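Local coordinates for alcohol dehydrogenase (Aeropyrum pernix, PDB 1H2B), which probably catalyses the NAD-dependent oxidation of alcohols, as a zinc-containing dehydrogenase of a hyperthermophilic archaeon, at residues Arg175-Ala180 against Val257-Val262; Ala188-Val193 against Ala212-Leu217. All blocks are in the same frame, centred on the assembly; numbering follows the deposited sequence. Where two conformers were deposited one is given.

Interaction 1: residues Arg175-Ala180 against Val257-Val262; sequences RAVKKA and VAMDFV. With NAJ (nicotinamide-adenine-dinucleotide (acidic form)), chain I.
Met259 lays its terminal methyl over one turn of helix 166-181, with CE 3.6 Å from CB of Ala176 and 3.4 Å from O of Ala176. The chain runs extended from the strand and then bends at its last torsion (chi3 77°), which carries the methyl onto the helix backbone beside Val177; the two side chains cross at about a right angle. SD lies 4.1 Å from CB of Ala180. On one side of the methionine, Val257 sets CG1 3.9 Å from CB of Ala180; on the other, the ring of Phe261 brings CZ to 4.0 Å from CB of Ala176. Small alanines let the helix settle here by van der Waals contact alone.

At the strand end, Asp260 OD1 accepts from Val262 N in an Asx turn. The O of Val262 receives the hydroxyl O3D of the nicotinamide ribose at 2.9 Å, while its CG2 lies 3.3 Å from O4B of the adenosine ribose and its CG1 3.7 Å from C8A of the adenine. A glycine here would lack both methyls and would probably leave a gap beside the adenosine ribose and the edge of the adenine.

Residues 175-180 run nearly antiparallel to 257-260, at 165°, on the sheet face where Phe261 also meets Leu198 and Ala202 of helix 197-209 and Val257 meets Ile282 of strand 279-283.

Interaction 2: residues Ala188-Val193 against Ala212-Leu217; sequences AYVAIV and ATVIAL. With NAJ (nicotinamide-adenine-dinucleotide (acidic form)), chain I.
The first beta-alpha-beta unit of the Rossmann fold pairs strand 189-193 with strand 213-218, neighbours in a six-stranded parallel sheet joined through helix 197-209. Five backbone hydrogen bonds knit residues 188-193 to 212-217, passing back and forth as parallel strands require: Thr213 N gives to Ala188 O, Val190 N to Thr213 O, Ile215 N to Val190 O, Ile192 N to Ile215 O and Leu217 N to Ile192 O. The middle one, Ile215 N to Val190 O, is almost straight at 178° and spans 2.8 Å. Carbonyls also take CA-H contacts, as where Ala191 CA lies 3.2 Å from Ile215 O.

On the face carrying Tyr189, the phenol lies side by side with Thr213, and its CD2 is 3.8 Å from CG2 of that threonine. Ile215 reaches the same ring atom with CD1, approaching at a slant. Val193 and Leu217 follow on this face, both packed against Tyr270 of helix 265-270.

The other face is covered by helix 197-209, and here Ile192 is wedged between Ala202, Val203 and Leu206. Its CG2 sits in the crowded position between backbone N and carbonyl carbon (chi1 -176°, with CG1 turned the opposite way from N), which aims that methyl across the strand at CB of Ala216, 3.7 Å off, and at CG1 of Val214. At their C-terminal ends the strands reach the cofactor's adenine: Val193 CG1, just before what is probably the glycine-rich Rossmann turn, stands 3.8 Å from C2A.

Both interactions are buried in the nucleotide-binding domain and share one sheet, in which strands 189-193 and 255-260 are neighbours; Met259 N lies 2.8 Å from Ala191 O and Phe261 N 2.8 Å from Val193 O, probable hydrogen bonds that join the two contacts. Interaction 2 builds the sheet through backbone hydrogen bonds, with apolar side chains packed on both faces, whereas interaction 1 lays a helix on one face of it by apolar packing. Interaction 2 reaches a partly exposed end at Tyr189 and Thr213, the latter packing on Gln324 of the third subunit. At the other end both reach NAD, interaction 2 by apolar contact with the adenine, interaction 1 also by a polar bond to the nicotinamide ribose.

Interaction 1: residues Arg175-Ala180 against Val257-Val262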
ATOM      1  N   ARG B 175      -3.665   3.418  16.130  1.00 13.25           N
ATOM      2  CA  ARG B 175      -3.788   2.422  15.061  1.00 13.57           C
ATOM      3  C   ARG B 175      -4.973   2.718  14.174  1.00 13.48           C
ATOM      4  O   ARG B 175      -4.884   2.612  12.934  1.00 15.26           O
ATOM      5  CB  ARG B 175      -3.895   1.007  15.619  1.00 12.63           C
ATOM      6  CG  ARG B 175      -3.946  -0.067  14.518  1.00 13.36           C
ATOM      7  CD  ARG B 175      -3.922  -1.424  15.163  1.00 14.33           C
ATOM      8  NE  ARG B 175      -4.033  -2.578  14.281  1.00 14.84           N
ATOM      9  CZ  ARG B 175      -3.017  -3.308  13.849  1.00 16.63           C
ATOM     10  NH1 ARG B 175      -1.762  -2.975  14.121  1.00 15.70           N
ATOM     11  NH2 ARG B 175      -3.240  -4.389  13.127  1.00 16.86           N
ATOM     12  N   ALA B 176      -6.098   3.117  14.775  1.00 12.50           N
ATOM     13  CA  ALA B 176      -7.262   3.419  13.971  1.00 11.02           C
ATOM     14  C   ALA B 176      -7.037   4.620  13.071  1.00 13.40           C
ATOM     15  O   ALA B 176      -7.504   4.635  11.943  1.00 14.22           O
ATOM     16  CB  ALA B 176      -8.486   3.640  14.929  1.00 13.59           C
ATOM     17  N   VAL B 177      -6.346   5.649  13.583  1.00 11.79           N
ATOM     18  CA  VAL B 177      -6.063   6.839  12.763  1.00 13.07           C
ATOM     19  C   VAL B 177      -5.078   6.488  11.656  1.00 13.68           C
ATOM     20  O   VAL B 177      -5.208   7.018  10.538  1.00 14.51           O
ATOM     21  CB  VAL B 177      -5.604   8.023  13.649  1.00 13.95           C
ATOM     22  CG1 VAL B 177      -4.965   9.133  12.766  1.00 17.01           C
ATOM     23  CG2 VAL B 177      -6.818   8.566  14.474  1.00 13.68           C
ATOM     24  N   LYS B 178      -4.102   5.630  11.936  1.00 14.33           N
ATOM     25  CA  LYS B 178      -3.234   5.106  10.841  1.00 16.09           C
ATOM     26  C   LYS B 178      -4.054   4.472   9.753  1.00 16.60           C
ATOM     27  O   LYS B 178      -3.821   4.743   8.554  1.00 18.43           O
ATOM     28  CB  LYS B 178      -2.235   4.093  11.374  1.00 17.74           C
ATOM     29  CG  LYS B 178      -1.212   4.702  12.289  0.50 15.82           C
ATOM     30  CD  LYS B 178       0.021   3.801  12.387  0.50 24.56           C
ATOM     31  CE  LYS B 178       1.280   4.596  12.172  0.50 25.69           C
ATOM     32  NZ  LYS B 178       2.532   3.827  11.826  0.50 26.96           N
ATOM     33  N   LYS B 179      -5.034   3.633  10.111  1.00 14.73           N
ATOM     34  CA  LYS B 179      -5.918   3.072   9.095  1.00 16.58           C
ATOM     35  C   LYS B 179      -6.627   4.188   8.310  1.00 17.67           C
ATOM     36  O   LYS B 179      -6.623   4.203   7.074  1.00 19.51           O
ATOM     37  CB  LYS B 179      -6.992   2.150   9.713  1.00 17.05           C
ATOM     38  CG  LYS B 179      -6.481   0.829  10.271  1.00 16.25           C
ATOM     39  CD  LYS B 179      -7.703   0.071  10.744  1.00 19.20           C
ATOM     40  CE  LYS B 179      -7.374  -1.378  11.028  1.00 18.25           C
ATOM     41  NZ  LYS B 179      -6.365  -1.486  12.087  1.00 16.75           N
ATOM     42  N   ALA B 180      -7.165   5.173   9.021  1.00 15.47           N
ATOM     43  CA  ALA B 180      -7.901   6.270   8.396  1.00 17.50           C
ATOM     44  C   ALA B 180      -7.029   7.024   7.409  1.00 18.27           C
ATOM     45  O   ALA B 180      -7.520   7.387   6.330  1.00 18.84           O
ATOM     46  CB  ALA B 180      -8.438   7.230   9.466  1.00 16.46           C
ATOM     47  N   VAL B 257     -13.980   9.032   5.618  1.00 14.51           N
ATOM     48  CA  VAL B 257     -13.750   8.048   6.695  1.00 11.67           C
ATOM     49  C   VAL B 257     -14.644   8.450   7.871  1.00 13.92           C
ATOM     50  O   VAL B 257     -14.754   9.632   8.184  1.00 14.07           O
ATOM     51  CB  VAL B 257     -12.318   8.061   7.200  1.00 13.81           C
ATOM     52  CG1 VAL B 257     -12.173   7.109   8.403  1.00 15.28           C
ATOM     53  CG2 VAL B 257     -11.326   7.588   6.101  1.00 14.36           C
ATOM     54  N   ALA B 258     -15.347   7.461   8.438  1.00 11.70           N
ATOM     55  CA  ALA B 258     -16.005   7.669   9.740  1.00 13.07           C
ATOM     56  C   ALA B 258     -15.362   6.726  10.725  1.00 13.00           C
ATOM     57  O   ALA B 258     -14.952   5.634  10.343  1.00 12.77           O
ATOM     58  CB  ALA B 258     -17.493   7.372   9.645  1.00 13.26           C
ATOM     59  N   MET B 259     -15.262   7.149  11.990  1.00 11.42           N
ATOM     60  CA  MET B 259     -14.573   6.358  13.015  1.00 11.39           C
ATOM     61  C   MET B 259     -15.511   6.260  14.193  1.00 13.69           C
ATOM     62  O   MET B 259     -15.852   7.271  14.772  1.00 14.23           O
ATOM     63  CB  MET B 259     -13.260   7.062  13.425  1.00 14.10           C
ATOM     64  CG  MET B 259     -12.330   7.321  12.195  1.00 11.83           C
ATOM     65  SD  MET B 259     -10.780   7.957  12.740  1.00 15.20           S
ATOM     66  CE  MET B 259      -9.981   6.480  13.341  1.00 15.25           C
ATOM     67  N   ASP B 260     -15.961   5.038  14.528  1.00 11.69           N
ATOM     68  CA  ASP B 260     -16.900   4.901  15.640  1.00 14.13           C
ATOM     69  C   ASP B 260     -16.119   4.559  16.900  1.00 14.70           C
ATOM     70  O   ASP B 260     -15.627   3.420  17.029  1.00 13.70           O
ATOM     71  CB  ASP B 260     -17.888   3.779  15.320  1.00 13.27           C
ATOM     72  CG  ASP B 260     -18.944   3.641  16.383  1.00 18.38           C
ATOM     73  OD1 ASP B 260     -18.767   4.216  17.473  1.00 15.47           O
ATOM     74  OD2 ASP B 260     -19.987   2.986  16.179  1.00 21.46           O
ATOM     75  N   PHE B 261     -15.936   5.574  17.763  1.00 12.26           N
ATOM     76  CA  PHE B 261     -15.297   5.401  19.073  1.00 12.91           C
ATOM     77  C   PHE B 261     -16.324   5.345  20.199  1.00 15.88           C
ATOM     78  O   PHE B 261     -16.033   5.748  21.329  1.00 15.98           O
ATOM     79  CB  PHE B 261     -14.293   6.564  19.317  1.00 12.44           C
ATOM     80  CG  PHE B 261     -13.071   6.464  18.489  1.00 13.15           C
ATOM     81  CD1 PHE B 261     -12.882   7.263  17.355  1.00 13.03           C
ATOM     82  CD2 PHE B 261     -12.045   5.617  18.890  1.00 14.22           C
ATOM     83  CE1 PHE B 261     -11.660   7.188  16.615  1.00 13.90           C
ATOM     84  CE2 PHE B 261     -10.842   5.501  18.132  1.00 12.73           C
ATOM     85  CZ  PHE B 261     -10.642   6.343  17.006  1.00 11.59           C
ATOM     86  N   VAL B 262     -17.521   4.841  19.867  1.00 13.41           N
ATOM     87  CA  VAL B 262     -18.599   4.655  20.867  1.00 13.08           C
ATOM     88  C   VAL B 262     -19.010   3.170  20.907  1.00 16.33           C
ATOM     89  O   VAL B 262     -18.941   2.506  21.974  1.00 18.23           O
ATOM     90  CB  VAL B 262     -19.834   5.473  20.488  1.00 12.85           C
ATOM     91  CG1 VAL B 262     -20.896   5.373  21.639  1.00 15.90           C
ATOM     92  CG2 VAL B 262     -19.456   6.956  20.234  1.00 15.01           C
TER
HETATM   93  PA  NAJ I1361     -16.062   6.622  26.718  1.00 17.71           P
HETATM   94  O1A NAJ I1361     -17.229   6.236  27.584  1.00 18.35           O
HETATM   95  O2A NAJ I1361     -14.921   7.458  27.320  1.00 17.12           O
HETATM   96  O5B NAJ I1361     -16.508   7.513  25.471  1.00 17.76           O
HETATM   97  C5B NAJ I1361     -17.716   7.261  24.740  1.00 17.01           C
HETATM   98  C4B NAJ I1361     -18.080   8.613  24.149  1.00 15.34           C
HETATM   99  O4B NAJ I1361     -19.169   8.387  23.231  1.00 14.23           O
HETATM  100  C3B NAJ I1361     -18.504   9.649  25.190  1.00 15.86           C
HETATM  101  O3B NAJ I1361     -17.832  10.905  24.997  1.00 18.05           O
HETATM  102  C2B NAJ I1361     -19.995   9.701  24.889  1.00 17.90           C
HETATM  103  O2B NAJ I1361     -20.627  10.930  25.281  1.00 18.14           O
HETATM  104  C1B NAJ I1361     -20.077   9.471  23.374  1.00 16.05           C
HETATM  105  N9A NAJ I1361     -21.380   9.025  22.884  1.00 17.34           N
HETATM  106  C8A NAJ I1361     -22.356   8.225  23.495  1.00 19.14           C
HETATM  107  N7A NAJ I1361     -23.395   8.049  22.633  1.00 17.28           N
HETATM  108  C5A NAJ I1361     -23.099   8.733  21.488  1.00 16.16           C
HETATM  109  C6A NAJ I1361     -23.762   8.915  20.299  1.00 17.04           C
HETATM  110  N6A NAJ I1361     -24.983   8.417  20.060  1.00 17.61           N
HETATM  111  N1A NAJ I1361     -23.137   9.621  19.304  1.00 15.51           N
HETATM  112  C2A NAJ I1361     -21.900  10.213  19.484  1.00 14.92           C
HETATM  113  N3A NAJ I1361     -21.269  10.049  20.668  1.00 13.16           N
HETATM  114  C4A NAJ I1361     -21.865   9.325  21.652  1.00 15.34           C
HETATM  115  O3  NAJ I1361     -15.514   5.265  26.097  1.00 16.09           O
HETATM  116  PN  NAJ I1361     -14.002   4.857  25.707  1.00 15.94           P
HETATM  117  O1N NAJ I1361     -13.320   4.289  26.864  1.00 15.80           O
HETATM  118  O2N NAJ I1361     -13.376   5.962  24.954  1.00 15.31           O
HETATM  119  O5D NAJ I1361     -14.316   3.597  24.763  1.00 14.60           O
HETATM  120  C5D NAJ I1361     -14.966   3.841  23.518  1.00 15.36           C
HETATM  121  C4D NAJ I1361     -15.417   2.518  22.921  1.00 14.07           C
HETATM  122  O4D NAJ I1361     -14.246   1.829  22.447  1.00 15.72           O
HETATM  123  C3D NAJ I1361     -16.057   1.565  23.930  1.00 13.51           C
HETATM  124  O3D NAJ I1361     -16.974   0.713  23.218  1.00 15.30           O
HETATM  125  C2D NAJ I1361     -14.866   0.728  24.415  1.00 16.56           C
HETATM  126  O2D NAJ I1361     -15.192  -0.512  24.977  1.00 16.12           O
HETATM  127  C1D NAJ I1361     -14.148   0.567  23.063  1.00 14.56           C
HETATM  128  N1N NAJ I1361     -12.749   0.139  23.063  1.00 14.82           N
HETATM  129  C2N NAJ I1361     -12.322  -0.509  21.942  1.00 14.47           C
HETATM  130  C3N NAJ I1361     -10.995  -0.890  21.833  1.00 13.13           C
HETATM  131  C7N NAJ I1361     -10.551  -1.654  20.629  1.00 14.95           C
HETATM  132  O7N NAJ I1361      -9.269  -2.056  20.655  1.00 14.75           O
HETATM  133  N7N NAJ I1361     -11.290  -1.890  19.541  1.00 13.75           N
HETATM  134  C4N NAJ I1361     -10.032  -0.603  22.855  1.00 16.75           C
HETATM  135  C5N NAJ I1361     -10.509   0.229  23.908  1.00 16.34           C
HETATM  136  C6N NAJ I1361     -11.847   0.556  24.017  1.00 16.13           C

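Interaction 2: residues Ala188-Val193 against Ala212-Leu217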
ATOM      1  N   ALA B 188     -10.606  16.048   2.141  1.00 18.81           N
ATOM      2  CA  ALA B 188     -11.387  14.876   2.593  1.00 15.22           C
ATOM      3  C   ALA B 188     -11.961  15.240   3.944  1.00 16.62           C
ATOM      4  O   ALA B 188     -11.356  16.016   4.710  1.00 17.89           O
ATOM      5  CB  ALA B 188     -10.477  13.683   2.762  1.00 13.84           C
ATOM      6  N   TYR B 189     -13.078  14.590   4.272  1.00 16.29           N
ATOM      7  CA  TYR B 189     -13.669  14.760   5.590  1.00 16.55           C
ATOM      8  C   TYR B 189     -13.578  13.455   6.356  1.00 16.29           C
ATOM      9  O   TYR B 189     -13.770  12.372   5.825  1.00 14.73           O
ATOM     10  CB  TYR B 189     -15.168  15.037   5.490  1.00 15.00           C
ATOM     11  CG  TYR B 189     -15.524  16.368   4.844  1.00 23.79           C
ATOM     12  CD1 TYR B 189     -15.726  16.453   3.458  1.00 25.77           C
ATOM     13  CD2 TYR B 189     -15.648  17.504   5.633  1.00 24.49           C
ATOM     14  CE1 TYR B 189     -16.055  17.668   2.889  1.00 28.34           C
ATOM     15  CE2 TYR B 189     -15.961  18.726   5.071  1.00 28.36           C
ATOM     16  CZ  TYR B 189     -16.167  18.786   3.709  1.00 24.53           C
ATOM     17  OH  TYR B 189     -16.511  20.036   3.142  1.00 35.63           O
ATOM     18  N   VAL B 190     -13.319  13.598   7.639  1.00 14.46           N
ATOM     19  CA  VAL B 190     -13.351  12.445   8.566  1.00 13.44           C
ATOM     20  C   VAL B 190     -14.316  12.787   9.690  1.00 15.97           C
ATOM     21  O   VAL B 190     -14.210  13.842  10.292  1.00 17.63           O
ATOM     22  CB  VAL B 190     -11.943  12.045   9.059  1.00 15.79           C
ATOM     23  CG1 VAL B 190     -11.159  13.208   9.683  1.00 17.57           C
ATOM     24  CG2 VAL B 190     -12.016  10.863  10.041  1.00 14.24           C
ATOM     25  N   ALA B 191     -15.268  11.887   9.949  1.00 13.12           N
ATOM     26  CA  ALA B 191     -16.155  12.021  11.123  1.00 13.47           C
ATOM     27  C   ALA B 191     -15.584  11.155  12.228  1.00 14.40           C
ATOM     28  O   ALA B 191     -15.388   9.938  12.052  1.00 16.60           O
ATOM     29  CB  ALA B 191     -17.540  11.528  10.815  1.00 14.66           C
ATOM     30  N   ILE B 192     -15.286  11.778  13.360  1.00 14.12           N
ATOM     31  CA  ILE B 192     -14.784  11.045  14.521  1.00 12.68           C
ATOM     32  C   ILE B 192     -15.956  11.043  15.485  1.00 12.87           C
ATOM     33  O   ILE B 192     -16.427  12.116  15.901  1.00 15.19           O
ATOM     34  CB  ILE B 192     -13.438  11.701  15.071  1.00 16.63           C
ATOM     35  CG1 ILE B 192     -12.847  10.897  16.233  1.00 18.09           C
ATOM     36  CG2 ILE B 192     -13.584  13.230  15.378  1.00 18.16           C
ATOM     37  CD1 ILE B 192     -13.618  11.002  17.529  1.00 17.15           C
ATOM     38  N   VAL B 193     -16.488   9.863  15.773  1.00 12.37           N
ATOM     39  CA  VAL B 193     -17.753   9.777  16.492  1.00 15.54           C
ATOM     40  C   VAL B 193     -17.483   9.271  17.894  1.00 14.47           C
ATOM     41  O   VAL B 193     -17.027   8.129  18.064  1.00 14.81           O
ATOM     42  CB  VAL B 193     -18.695   8.800  15.751  1.00 15.35           C
ATOM     43  CG1 VAL B 193     -20.008   8.633  16.541  1.00 17.05           C
ATOM     44  CG2 VAL B 193     -18.926   9.270  14.319  1.00 16.06           C
ATOM     45  N   ALA B 212      -6.986  15.973   6.785  1.00 18.08           N
ATOM     46  CA  ALA B 212      -8.410  15.971   6.583  1.00 16.75           C
ATOM     47  C   ALA B 212      -9.139  16.992   7.431  1.00 15.05           C
ATOM     48  O   ALA B 212      -8.609  17.437   8.467  1.00 17.76           O
ATOM     49  CB  ALA B 212      -8.974  14.586   6.861  1.00 20.15           C
ATOM     50  N   THR B 213     -10.321  17.366   6.953  1.00 15.35           N
ATOM     51  CA  THR B 213     -11.266  18.209   7.715  1.00 14.50           C
ATOM     52  C   THR B 213     -11.947  17.296   8.737  1.00 15.29           C
ATOM     53  O   THR B 213     -12.561  16.303   8.339  1.00 18.70           O
ATOM     54  CB  THR B 213     -12.284  18.831   6.760  1.00 17.39           C
ATOM     55  OG1 THR B 213     -11.572  19.715   5.859  1.00 18.30           O
ATOM     56  CG2 THR B 213     -13.235  19.728   7.511  1.00 18.40           C
ATOM     57  N   VAL B 214     -11.872  17.678  10.010  1.00 18.19           N
ATOM     58  CA  VAL B 214     -12.300  16.809  11.109  1.00 16.77           C
ATOM     59  C   VAL B 214     -13.670  17.252  11.619  1.00 18.20           C
ATOM     60  O   VAL B 214     -13.847  18.403  12.055  1.00 17.79           O
ATOM     61  CB  VAL B 214     -11.293  16.844  12.247  1.00 17.03           C
ATOM     62  CG1 VAL B 214     -11.796  15.994  13.415  1.00 17.10           C
ATOM     63  CG2 VAL B 214      -9.932  16.332  11.739  1.00 14.90           C
ATOM     64  N   ILE B 215     -14.658  16.360  11.547  1.00 15.57           N
ATOM     65  CA  ILE B 215     -16.009  16.635  12.091  1.00 15.90           C
ATOM     66  C   ILE B 215     -16.173  15.714  13.325  1.00 16.25           C
ATOM     67  O   ILE B 215     -16.107  14.463  13.176  1.00 15.88           O
ATOM     68  CB  ILE B 215     -17.111  16.301  11.067  1.00 16.03           C
ATOM     69  CG1 ILE B 215     -16.902  17.096   9.743  1.00 16.18           C
ATOM     70  CG2 ILE B 215     -18.519  16.583  11.677  1.00 18.12           C
ATOM     71  CD1 ILE B 215     -17.770  16.592   8.593  1.00 18.52           C
ATOM     72  N   ALA B 216     -16.340  16.275  14.521  1.00 14.85           N
ATOM     73  CA  ALA B 216     -16.421  15.423  15.737  1.00 13.96           C
ATOM     74  C   ALA B 216     -17.870  15.382  16.188  1.00 16.45           C
ATOM     75  O   ALA B 216     -18.543  16.452  16.244  1.00 17.03           O
ATOM     76  CB  ALA B 216     -15.556  15.963  16.863  1.00 15.46           C
ATOM     77  N   LEU B 217     -18.347  14.183  16.550  1.00 14.40           N
ATOM     78  CA  LEU B 217     -19.727  13.994  17.021  1.00 14.64           C
ATOM     79  C   LEU B 217     -19.740  13.533  18.454  1.00 16.05           C
ATOM     80  O   LEU B 217     -18.948  12.679  18.861  1.00 15.42           O
ATOM     81  CB  LEU B 217     -20.400  12.889  16.188  1.00 14.91           C
ATOM     82  CG  LEU B 217     -21.041  13.398  14.880  1.00 15.01           C
ATOM     83  CD1 LEU B 217     -20.014  13.967  13.937  1.00 15.74           C
ATOM     84  CD2 LEU B 217     -21.784  12.268  14.159  1.00 16.95           C
TER
HETATM   85  PA  NAJ I1361     -16.062   6.622  26.718  1.00 17.71           P
HETATM   86  O1A NAJ I1361     -17.229   6.236  27.584  1.00 18.35           O
HETATM   87  O2A NAJ I1361     -14.921   7.458  27.320  1.00 17.12           O
HETATM   88  O5B NAJ I1361     -16.508   7.513  25.471  1.00 17.76           O
HETATM   89  C5B NAJ I1361     -17.716   7.261  24.740  1.00 17.01           C
HETATM   90  C4B NAJ I1361     -18.080   8.613  24.149  1.00 15.34           C
HETATM   91  O4B NAJ I1361     -19.169   8.387  23.231  1.00 14.23           O
HETATM   92  C3B NAJ I1361     -18.504   9.649  25.190  1.00 15.86           C
HETATM   93  O3B NAJ I1361     -17.832  10.905  24.997  1.00 18.05           O
HETATM   94  C2B NAJ I1361     -19.995   9.701  24.889  1.00 17.90           C
HETATM   95  O2B NAJ I1361     -20.627  10.930  25.281  1.00 18.14           O
HETATM   96  C1B NAJ I1361     -20.077   9.471  23.374  1.00 16.05           C
HETATM   97  N9A NAJ I1361     -21.380   9.025  22.884  1.00 17.34           N
HETATM   98  C8A NAJ I1361     -22.356   8.225  23.495  1.00 19.14           C
HETATM   99  N7A NAJ I1361     -23.395   8.049  22.633  1.00 17.28           N
HETATM  100  C5A NAJ I1361     -23.099   8.733  21.488  1.00 16.16           C
HETATM  101  C6A NAJ I1361     -23.762   8.915  20.299  1.00 17.04           C
HETATM  102  N6A NAJ I1361     -24.983   8.417  20.060  1.00 17.61           N
HETATM  103  N1A NAJ I1361     -23.137   9.621  19.304  1.00 15.51           N
HETATM  104  C2A NAJ I1361     -21.900  10.213  19.484  1.00 14.92           C
HETATM  105  N3A NAJ I1361     -21.269  10.049  20.668  1.00 13.16           N
HETATM  106  C4A NAJ I1361     -21.865   9.325  21.652  1.00 15.34           C
HETATM  107  O3  NAJ I1361     -15.514   5.265  26.097  1.00 16.09           O
HETATM  108  PN  NAJ I1361     -14.002   4.857  25.707  1.00 15.94           P
HETATM  109  O1N NAJ I1361     -13.320   4.289  26.864  1.00 15.80           O
HETATM  110  O2N NAJ I1361     -13.376   5.962  24.954  1.00 15.31           O
HETATM  111  O5D NAJ I1361     -14.316   3.597  24.763  1.00 14.60           O
HETATM  112  C5D NAJ I1361     -14.966   3.841  23.518  1.00 15.36           C
HETATM  113  C4D NAJ I1361     -15.417   2.518  22.921  1.00 14.07           C
HETATM  114  O4D NAJ I1361     -14.246   1.829  22.447  1.00 15.72           O
HETATM  115  C3D NAJ I1361     -16.057   1.565  23.930  1.00 13.51           C
HETATM  116  O3D NAJ I1361     -16.974   0.713  23.218  1.00 15.30           O
HETATM  117  C2D NAJ I1361     -14.866   0.728  24.415  1.00 16.56           C
HETATM  118  O2D NAJ I1361     -15.192  -0.512  24.977  1.00 16.12           O
HETATM  119  C1D NAJ I1361     -14.148   0.567  23.063  1.00 14.56           C
HETATM  120  N1N NAJ I1361     -12.749   0.139  23.063  1.00 14.82           N
HETATM  121  C2N NAJ I1361     -12.322  -0.509  21.942  1.00 14.47           C
HETATM  122  C3N NAJ I1361     -10.995  -0.890  21.833  1.00 13.13           C
HETATM  123  C7N NAJ I1361     -10.551  -1.654  20.629  1.00 14.95           C
HETATM  124  O7N NAJ I1361      -9.269  -2.056  20.655  1.00 14.75           O
HETATM  125  N7N NAJ I1361     -11.290  -1.890  19.541  1.00 13.75           N
HETATM  126  C4N NAJ I1361     -10.032  -0.603  22.855  1.00 16.75           C
HETATM  127  C5N NAJ I1361     -10.509   0.229  23.908  1.00 16.34           C
HETATM  128  C6N NAJ I1361     -11.847   0.556  24.017  1.00 16.13           C